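Local coordinates for protein ABC-type phosphate transport system, periplasmic component (Lactobacillus brevis, PDB 4ECF) that probably binds phosphate as the solute-binding component of an ABC transporter that imports it across the cytoplasmic membrane, at residues E23-E28 against T217-A222; G39-G44 against S58-G63; I125-A128 against G132-A135. All coordinates share one frame; numbering follows the deposited sequence.

Contact 1 (E23-E28 against T217-A222). With EDO (1,2-ethanediol), chain J.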
loop_
_atom_site.group_PDB
_atom_site.type_symbol
_atom_site.label_atom_id
_atom_site.label_comp_id
_atom_site.label_asym_id
_atom_site.label_seq_id
_atom_site.Cartn_x
_atom_site.Cartn_y
_atom_site.Cartn_z
ATOM N N GLU A 23 18.719 -1.072 -4.509
ATOM C CA GLU A 23 19.849 -0.324 -5.075
ATOM C C GLU A 23 20.912 -0.086 -4.012
ATOM O O GLU A 23 22.114 -0.139 -4.277
ATOM C CB GLU A 23 19.382 1.030 -5.673
ATOM C CG GLU A 23 20.483 1.745 -6.474
ATOM C CD GLU A 23 21.501 2.506 -5.609
ATOM O OE1 GLU A 23 21.098 3.000 -4.525
ATOM O OE2 GLU A 23 22.709 2.603 -5.994
ATOM N N GLN A 24 20.474 0.178 -2.796
ATOM C CA GLN A 24 21.424 0.356 -1.727
ATOM C C GLN A 24 22.208 -0.941 -1.468
ATOM O O GLN A 24 23.424 -0.911 -1.365
ATOM C CB GLN A 24 20.728 0.889 -0.482
ATOM C CG GLN A 24 21.716 1.380 0.568
ATOM C CD GLN A 24 21.042 2.123 1.679
ATOM O OE1 GLN A 24 20.923 1.601 2.800
ATOM N NE2 GLN A 24 20.598 3.335 1.387
ATOM N N TYR A 25 21.502 -2.068 -1.407
ATOM C CA TYR A 25 22.133 -3.362 -1.194
ATOM C C TYR A 25 23.160 -3.654 -2.295
ATOM O O TYR A 25 24.301 -4.007 -2.032
ATOM C CB TYR A 25 21.065 -4.471 -1.190
ATOM C CG TYR A 25 21.679 -5.796 -0.814
ATOM C CD1 TYR A 25 22.328 -6.596 -1.752
ATOM C CD2 TYR A 25 21.718 -6.208 0.496
ATOM C CE1 TYR A 25 22.948 -7.783 -1.388
ATOM C CE2 TYR A 25 22.325 -7.396 0.851
ATOM C CZ TYR A 25 22.950 -8.173 -0.086
ATOM O OH TYR A 25 23.592 -9.369 0.280
ATOM N N THR A 26 22.761 -3.463 -3.549
ATOM C CA THR A 26 23.658 -3.833 -4.657
ATOM C C THR A 26 24.901 -2.935 -4.736
ATOM O O THR A 26 25.985 -3.381 -5.150
ATOM C CB THR A 26 22.974 -3.917 -6.026
ATOM O OG1 THR A 26 22.403 -2.683 -6.413
ATOM C CG2 THR A 26 21.908 -5.063 -6.051
ATOM N N GLY A 27 24.764 -1.674 -4.333
ATOM C CA GLY A 27 25.927 -0.774 -4.307
ATOM C C GLY A 27 26.868 -1.093 -3.164
ATOM O O GLY A 27 28.018 -0.680 -3.174
ATOM N N GLU A 28 26.373 -1.801 -2.156
ATOM C CA GLU A 28 27.197 -2.231 -1.000
ATOM C C GLU A 28 27.738 -3.673 -1.107
ATOM O O GLU A 28 28.572 -4.077 -0.301
ATOM C CB GLU A 28 26.346 -2.079 0.285
ATOM C CG GLU A 28 26.089 -0.611 0.628
ATOM C CD GLU A 28 25.050 -0.378 1.725
ATOM O OE1 GLU A 28 24.666 -1.349 2.372
ATOM O OE2 GLU A 28 24.656 0.787 1.960
ATOM N N THR A 217 17.207 -18.944 0.381
ATOM C CA THR A 217 18.679 -19.087 0.425
ATOM C C THR A 217 19.350 -17.990 -0.407
ATOM O O THR A 217 18.686 -17.198 -1.100
ATOM C CB THR A 217 19.112 -20.467 -0.144
ATOM O OG1 THR A 217 18.659 -20.577 -1.489
ATOM C CG2 THR A 217 18.502 -21.613 0.694
ATOM N N GLY A 218 20.679 -17.926 -0.317
ATOM C CA GLY A 218 21.477 -17.087 -1.166
ATOM C C GLY A 218 21.069 -15.618 -1.054
ATOM O O GLY A 218 20.758 -15.103 0.014
ATOM N N LEU A 219 21.047 -14.977 -2.200
ATOM C CA LEU A 219 20.819 -13.525 -2.242
ATOM C C LEU A 219 19.425 -13.154 -1.783
ATOM O O LEU A 219 19.254 -12.109 -1.117
ATOM C CB LEU A 219 21.091 -12.980 -3.654
ATOM C CG LEU A 219 20.857 -11.480 -3.914
ATOM C CD1 LEU A 219 21.617 -10.659 -2.887
ATOM C CD2 LEU A 219 21.230 -11.129 -5.379
ATOM N N THR A 220 18.418 -13.980 -2.092
ATOM C CA THR A 220 17.080 -13.742 -1.591
ATOM C C THR A 220 17.066 -13.621 -0.082
ATOM O O THR A 220 16.508 -12.655 0.473
ATOM C CB THR A 220 16.090 -14.843 -2.044
ATOM O OG1 THR A 220 16.111 -14.940 -3.476
ATOM C CG2 THR A 220 14.666 -14.528 -1.522
ATOM N N LYS A 221 17.692 -14.583 0.586
ATOM C CA LYS A 221 17.753 -14.597 2.051
ATOM C C LYS A 221 18.530 -13.383 2.564
ATOM O O LYS A 221 18.058 -12.685 3.494
ATOM C CB LYS A 221 18.414 -15.894 2.538
ATOM C CG LYS A 221 18.653 -15.959 4.037
ATOM C CD LYS A 221 19.322 -17.282 4.378
ATOM C CE LYS A 221 19.651 -17.471 5.850
ATOM N NZ LYS A 221 18.423 -17.604 6.705
ATOM N N ALA A 222 19.686 -13.120 1.957
ATOM C CA ALA A 222 20.516 -12.015 2.379
ATOM C C ALA A 222 19.827 -10.671 2.252
ATOM O O ALA A 222 19.916 -9.830 3.144
ATOM C CB ALA A 222 21.850 -12.011 1.635
HETATM C C1 EDO J . 16.442 -18.500 -3.058
HETATM O O1 EDO J . 15.522 -18.751 -2.014
HETATM C C2 EDO J . 15.740 -18.249 -4.389
HETATM O O2 EDO J . 14.312 -18.266 -4.223
#

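Contact 2 (G39-G44 against S58-G63). With PO4 (phosphate ion), chain B.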
loop_
_atom_site.group_PDB
_atom_site.type_symbol
_atom_site.label_atom_id
_atom_site.label_comp_id
_atom_site.label_asym_id
_atom_site.label_seq_id
_atom_site.Cartn_x
_atom_site.Cartn_y
_atom_site.Cartn_z
ATOM N N GLY A 39 3.067 -4.536 -10.591
ATOM C CA GLY A 39 2.024 -5.512 -10.906
ATOM C C GLY A 39 0.880 -5.631 -9.922
ATOM O O GLY A 39 -0.205 -6.118 -10.264
ATOM N N GLY A 40 1.134 -5.221 -8.697
ATOM C CA GLY A 40 0.161 -5.256 -7.629
ATOM C C GLY A 40 0.363 -6.466 -6.738
ATOM O O GLY A 40 0.954 -7.473 -7.151
ATOM N N THR A 41 -0.259 -6.402 -5.571
ATOM C CA THR A 41 -0.203 -7.470 -4.583
ATOM C C THR A 41 -0.632 -8.805 -5.163
ATOM O O THR A 41 0.018 -9.821 -4.959
ATOM C CB THR A 41 -1.045 -7.113 -3.341
ATOM O OG1 THR A 41 -0.331 -6.106 -2.604
ATOM C CG2 THR A 41 -1.283 -8.337 -2.457
ATOM N N GLY A 42 -1.736 -8.802 -5.908
ATOM C CA GLY A 42 -2.280 -10.053 -6.459
ATOM C C GLY A 42 -1.336 -10.798 -7.383
ATOM O O GLY A 42 -1.186 -12.051 -7.306
ATOM N N THR A 43 -0.638 -10.030 -8.222
ATOM C CA THR A 43 0.396 -10.553 -9.098
ATOM C C THR A 43 1.613 -11.045 -8.270
ATOM O O THR A 43 2.172 -12.114 -8.543
ATOM C CB THR A 43 0.821 -9.472 -10.106
ATOM O OG1 THR A 43 -0.268 -9.197 -11.003
ATOM C CG2 THR A 43 1.987 -9.911 -10.916
ATOM N N GLY A 44 2.001 -10.306 -7.241
ATOM C CA GLY A 44 3.066 -10.726 -6.371
ATOM C C GLY A 44 2.808 -12.095 -5.767
ATOM O O GLY A 44 3.656 -12.976 -5.817
ATOM N N SER A 58 3.884 -7.982 -1.182
ATOM C CA SER A 58 2.458 -7.997 -0.886
ATOM C C SER A 58 2.103 -7.055 0.277
ATOM O O SER A 58 2.802 -7.027 1.300
ATOM C CB SER A 58 2.033 -9.400 -0.523
ATOM O OG SER A 58 0.656 -9.511 -0.152
ATOM N N ASP A 59 0.980 -6.364 0.142
ATOM C CA ASP A 59 0.367 -5.610 1.256
ATOM C C ASP A 59 -0.570 -6.431 2.099
ATOM O O ASP A 59 -1.113 -5.920 3.093
ATOM C CB ASP A 59 -0.455 -4.388 0.738
ATOM C CG ASP A 59 0.237 -3.633 -0.343
ATOM O OD1 ASP A 59 1.435 -3.356 -0.229
ATOM O OD2 ASP A 59 -0.464 -3.237 -1.311
ATOM N N LEU A 60 -0.802 -7.675 1.712
ATOM C CA LEU A 60 -1.770 -8.548 2.366
ATOM C C LEU A 60 -1.102 -9.839 2.867
ATOM O O LEU A 60 -0.089 -10.313 2.308
ATOM C CB LEU A 60 -2.915 -8.923 1.413
ATOM C CG LEU A 60 -3.662 -7.758 0.771
ATOM C CD1 LEU A 60 -4.724 -8.285 -0.213
ATOM C CD2 LEU A 60 -4.277 -6.807 1.835
ATOM N N PHE A 61 -1.688 -10.460 3.875
ATOM C CA PHE A 61 -1.330 -11.855 4.188
ATOM C C PHE A 61 -1.726 -12.756 3.015
ATOM O O PHE A 61 -2.783 -12.515 2.378
ATOM C CB PHE A 61 -1.979 -12.302 5.501
ATOM C CG PHE A 61 -1.348 -11.681 6.717
ATOM C CD1 PHE A 61 -1.708 -10.407 7.139
ATOM C CD2 PHE A 61 -0.401 -12.360 7.443
ATOM C CE1 PHE A 61 -1.139 -9.835 8.263
ATOM C CE2 PHE A 61 0.185 -11.790 8.570
ATOM C CZ PHE A 61 -0.207 -10.529 8.984
ATOM N N ALA A 62 -0.918 -13.794 2.743
ATOM C CA ALA A 62 -1.124 -14.623 1.562
ATOM C C ALA A 62 -2.515 -15.251 1.528
ATOM O O ALA A 62 -3.186 -15.273 0.456
ATOM C CB ALA A 62 -0.055 -15.688 1.448
ATOM N N GLY A 63 -2.983 -15.676 2.704
ATOM C CA GLY A 63 -4.327 -16.265 2.854
ATOM C C GLY A 63 -5.532 -15.384 2.553
ATOM O O GLY A 63 -6.649 -15.911 2.421
HETATM P P PO4 B . -0.866 -2.598 -4.534
HETATM O O1 PO4 B . -2.109 -1.738 -4.336
HETATM O O2 PO4 B . -1.108 -4.047 -4.315
HETATM O O3 PO4 B . -0.199 -2.338 -5.856
HETATM O O4 PO4 B . 0.238 -2.138 -3.461
#

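Contact 3 (I125-A128 against G132-A135). With PO4 (phosphate ion), chain B.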
loop_
_atom_site.group_PDB
_atom_site.type_symbol
_atom_site.label_atom_id
_atom_site.label_comp_id
_atom_site.label_asym_id
_atom_site.label_seq_id
_atom_site.Cartn_x
_atom_site.Cartn_y
_atom_site.Cartn_z
ATOM N N ILE A 125 -11.876 7.115 -9.000
ATOM C CA ILE A 125 -10.779 6.381 -9.624
ATOM C C ILE A 125 -10.428 5.211 -8.710
ATOM O O ILE A 125 -10.158 5.400 -7.533
ATOM C CB ILE A 125 -9.549 7.298 -9.839
ATOM C CG1 ILE A 125 -9.935 8.568 -10.616
ATOM C CG2 ILE A 125 -8.422 6.529 -10.523
ATOM C CD1 ILE A 125 -10.280 8.339 -12.056
ATOM N N ASN A 126 -10.468 3.996 -9.239
ATOM C CA ASN A 126 -10.179 2.807 -8.439
ATOM C C ASN A 126 -8.934 2.117 -8.947
ATOM O O ASN A 126 -8.495 2.325 -10.093
ATOM C CB ASN A 126 -11.356 1.817 -8.503
ATOM C CG ASN A 126 -12.424 2.144 -7.492
ATOM O OD1 ASN A 126 -13.579 2.329 -7.857
ATOM N ND2 ASN A 126 -12.063 2.175 -6.235
ATOM N N ARG A 127 -8.340 1.283 -8.090
ATOM C CA ARG A 127 -7.419 0.309 -8.584
ATOM C C ARG A 127 -8.181 -0.936 -8.998
ATOM O O ARG A 127 -9.329 -1.166 -8.572
ATOM C CB ARG A 127 -6.391 -0.039 -7.492
ATOM C CG ARG A 127 -5.463 1.105 -7.112
ATOM C CD ARG A 127 -4.303 1.328 -8.096
ATOM N NE ARG A 127 -3.620 0.059 -8.315
ATOM C CZ ARG A 127 -2.757 -0.467 -7.459
ATOM N NH1 ARG A 127 -2.424 0.188 -6.355
ATOM N NH2 ARG A 127 -2.255 -1.653 -7.691
ATOM N N ALA A 128 -7.513 -1.779 -9.779
ATOM C CA ALA A 128 -8.047 -3.076 -10.148
ATOM C C ALA A 128 -8.094 -4.054 -8.987
ATOM O O ALA A 128 -7.303 -3.978 -8.042
ATOM C CB ALA A 128 -7.246 -3.662 -11.297
ATOM N N GLY A 132 -3.616 -4.555 -3.256
ATOM C CA GLY A 132 -3.646 -4.648 -1.826
ATOM C C GLY A 132 -4.065 -3.337 -1.192
ATOM O O GLY A 132 -4.717 -3.318 -0.118
ATOM N N THR A 133 -3.767 -2.248 -1.892
ATOM C CA THR A 133 -4.247 -0.896 -1.477
ATOM C C THR A 133 -5.777 -0.878 -1.494
ATOM O O THR A 133 -6.423 -0.426 -0.518
ATOM C CB THR A 133 -3.696 0.201 -2.377
ATOM O OG1 THR A 133 -2.249 0.119 -2.419
ATOM C CG2 THR A 133 -4.072 1.555 -1.753
ATOM N N ARG A 134 -6.349 -1.349 -2.587
ATOM C CA ARG A 134 -7.780 -1.381 -2.691
ATOM C C ARG A 134 -8.428 -2.267 -1.591
ATOM O O ARG A 134 -9.379 -1.847 -0.959
ATOM C CB ARG A 134 -8.249 -1.815 -4.068
ATOM C CG ARG A 134 -9.769 -1.951 -4.165
ATOM C CD ARG A 134 -10.207 -2.182 -5.585
ATOM N NE ARG A 134 -11.660 -2.351 -5.624
ATOM C CZ ARG A 134 -12.363 -2.347 -6.746
ATOM N NH1 ARG A 134 -11.759 -2.161 -7.890
ATOM N NH2 ARG A 134 -13.681 -2.499 -6.699
ATOM N N ALA A 135 -7.890 -3.476 -1.354
ATOM C CA ALA A 135 -8.438 -4.348 -0.323
ATOM C C ALA A 135 -8.413 -3.696 1.046
ATOM O O ALA A 135 -9.363 -3.766 1.813
ATOM C CB ALA A 135 -7.713 -5.688 -0.321
HETATM P P PO4 B . -0.866 -2.598 -4.534
HETATM O O1 PO4 B . -2.109 -1.738 -4.336
HETATM O O2 PO4 B . -1.108 -4.047 -4.315
HETATM O O3 PO4 B . -0.199 -2.338 -5.856
HETATM O O4 PO4 B . 0.238 -2.138 -3.461
#

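Contact 1 (E23-E28 against T217-A222)
Tyr-25 bridges from helix 15-28 to helix 218-228, meeting Leu-219 and Ala-222 with the outer half of its ring. Its CB already heads for the second helix, and with CG anti to the backbone N (chi1 -174°) the ring continues outward. CB and CG touch nothing of 217-222; the approach begins along the CD1-CE1 side of the ring. The side chain also packs on Thr-32 and Ile-34 of strand 32-39. Farther out, CE1 comes within 3.5 Å of Leu-219 CD1, which lies obliquely to the ring and also touches Tyr-25 CZ at 4.0 Å. Across the ring, Tyr-25 CE2 is 4.1 Å from the backbone O of Ala-222. The tip, Tyr-25 OH, rests against Ala-222 CB at 3.4 Å, a purely van der Waals meeting. His-29 stacks on the tyrosine ring and Tyr-226 joins it edge-to-face. Replacing Tyr-25 with an alanine would probably leave Leu-219 CD1 and Ala-222 CB without their partner and open a gap between the helices. At the start of the second segment, Thr-217 N donates a 2.9 Å hydrogen bond to O1 of an ethanediol probably taken up from the crystallisation liquor. Leu-219 also reaches Glu-4 and Ile-6 of strand 4-10, so the contact is helix-to-helix packing over adjacent parallel strands, typical of the alpha/beta domains of the periplasmic-binding-protein fold.

Contact 2 (G39-G44 against S58-G63)
Thr-41 and Asp-59 meet at the phosphate site of this periplasmic-binding-protein fold, where the first turn of helix 41-50 faces the loop leaving strand 55-58. Gly-40 is the N-cap residue of that helix, and its CA passes 3.4 Å from phosphate O3. The hydroxyl of Thr-41 is the hub. Its OG1 stands beside the backbone N and anti to the carbonyl carbon (chi1 -73°), which lets amide and hydroxyl converge on one phosphate oxygen: both Thr-41 N and Thr-41 OG1 donate to phosphate O2 at 2.8 Å. The same OG1 accepts the amide of Asp-59, with Asp-59 N 3.1 Å from Thr-41 OG1 and a nearly straight N-H...O angle of 173°. The methyl, anti to the backbone N, packs against the loop instead. CG2 sits only 3.2 Å from Ser-58 OG and touches Leu-60 CG at 4.1 Å. Ser-58 OG is itself committed to the loop, donating to Leu-60 O at 2.7 Å on a lone pair in the carbonyl plane, a bond that links the end of strand 55-58 to the loop two residues on. Beyond it, Leu-60 leans on Ala-135 and Thr-136 of helix 132-140. Of the Asp-59 carboxylate, OD1 is bonded to Ser-11 OG, which helps fix the rotation of the group. Asp-59 OD2 lies 2.5 Å from phosphate O4, so close that the two oxygens probably share one proton. Glu-208, also near OD1, would probably favour keeping a proton in this group of acids. The chemistry thus implies a pocket that offers N-H and O-H donors to one oxygen of the anion while presenting an acidic group to another.

Contact 3 (I125-A128 against G132-A135)
Two arginines of opposite shape meet here: Arg-134 starts with CG anti to the backbone N (chi1 176°) and runs extended to NE, carrying its guanidinium across the end of strand 123-127 to the carbonyl of Arg-127, whereas Arg-127 is bent at its second and third torsions and curls toward the phosphate. The extended chain ends on the strand backbone. Arg-134 NH1 donates to Arg-127 O at 2.7 Å, approaching nearly along the C=O axis (168°), with the carbonyl oxygen at the edge of the guanidinium and near its plane. Asn-126 CG lies over one face of that group, and Asn-126 CB is 4.0 Å from Arg-134 NH1. The asparagine amide is in turn held by Tyr-172 through ND2, while Arg-134 NE forms a salt bridge with Glu-138 one turn along its own helix. On the phosphate side, Arg-127 NH2 donates to phosphate O3 at 2.8 Å, the oxygen lying in the plane of the guanidinium at its edge. Its NH1 makes a weak, bent bond to phosphate O1. That oxygen is gripped more firmly from the helix start, where Thr-133 OG1 donates to phosphate O1 at 2.7 Å and Thr-133 N donates to the same atom at 3.0 Å. Gly-132 N takes phosphate O2 at 2.8 Å, with a fairly straight N-H...O angle of 167°. This is a strand-turn-helix corner of a beta-alpha-beta unit whose helix begins at the anion. Arg-134 belongs to a second shell: by holding the backbone carbonyl of Arg-127, it ties the strand end to the helix. The chemistry implies that negative charge is met by one guanidinium, a threonine hydroxyl and the backbone amides at a helix N-terminus, whose dipole would probably add to the attraction.

In the fold
All three contacts are largely buried, but only contacts 2 and 3 lie near the middle of the chain. The centre of contact 1 lies about 23 Å from the centre of the chain; this contact joins two helices by apolar and aromatic packing, over the sheet whose strands 32-39 and 55-58 lead into contact 2. Contacts 2 and 3, with centres about 12 Å apart, hold the same phosphate and touch directly: Asp-59 OD2 is 3.5 Å from Thr-133 N. Each presents a helix N-terminus to the anion; contact 3 adds an arginine, contact 2 an acid. Chemistry therefore shifts from hydrophobic at the periphery to polar and charged at the ligand site.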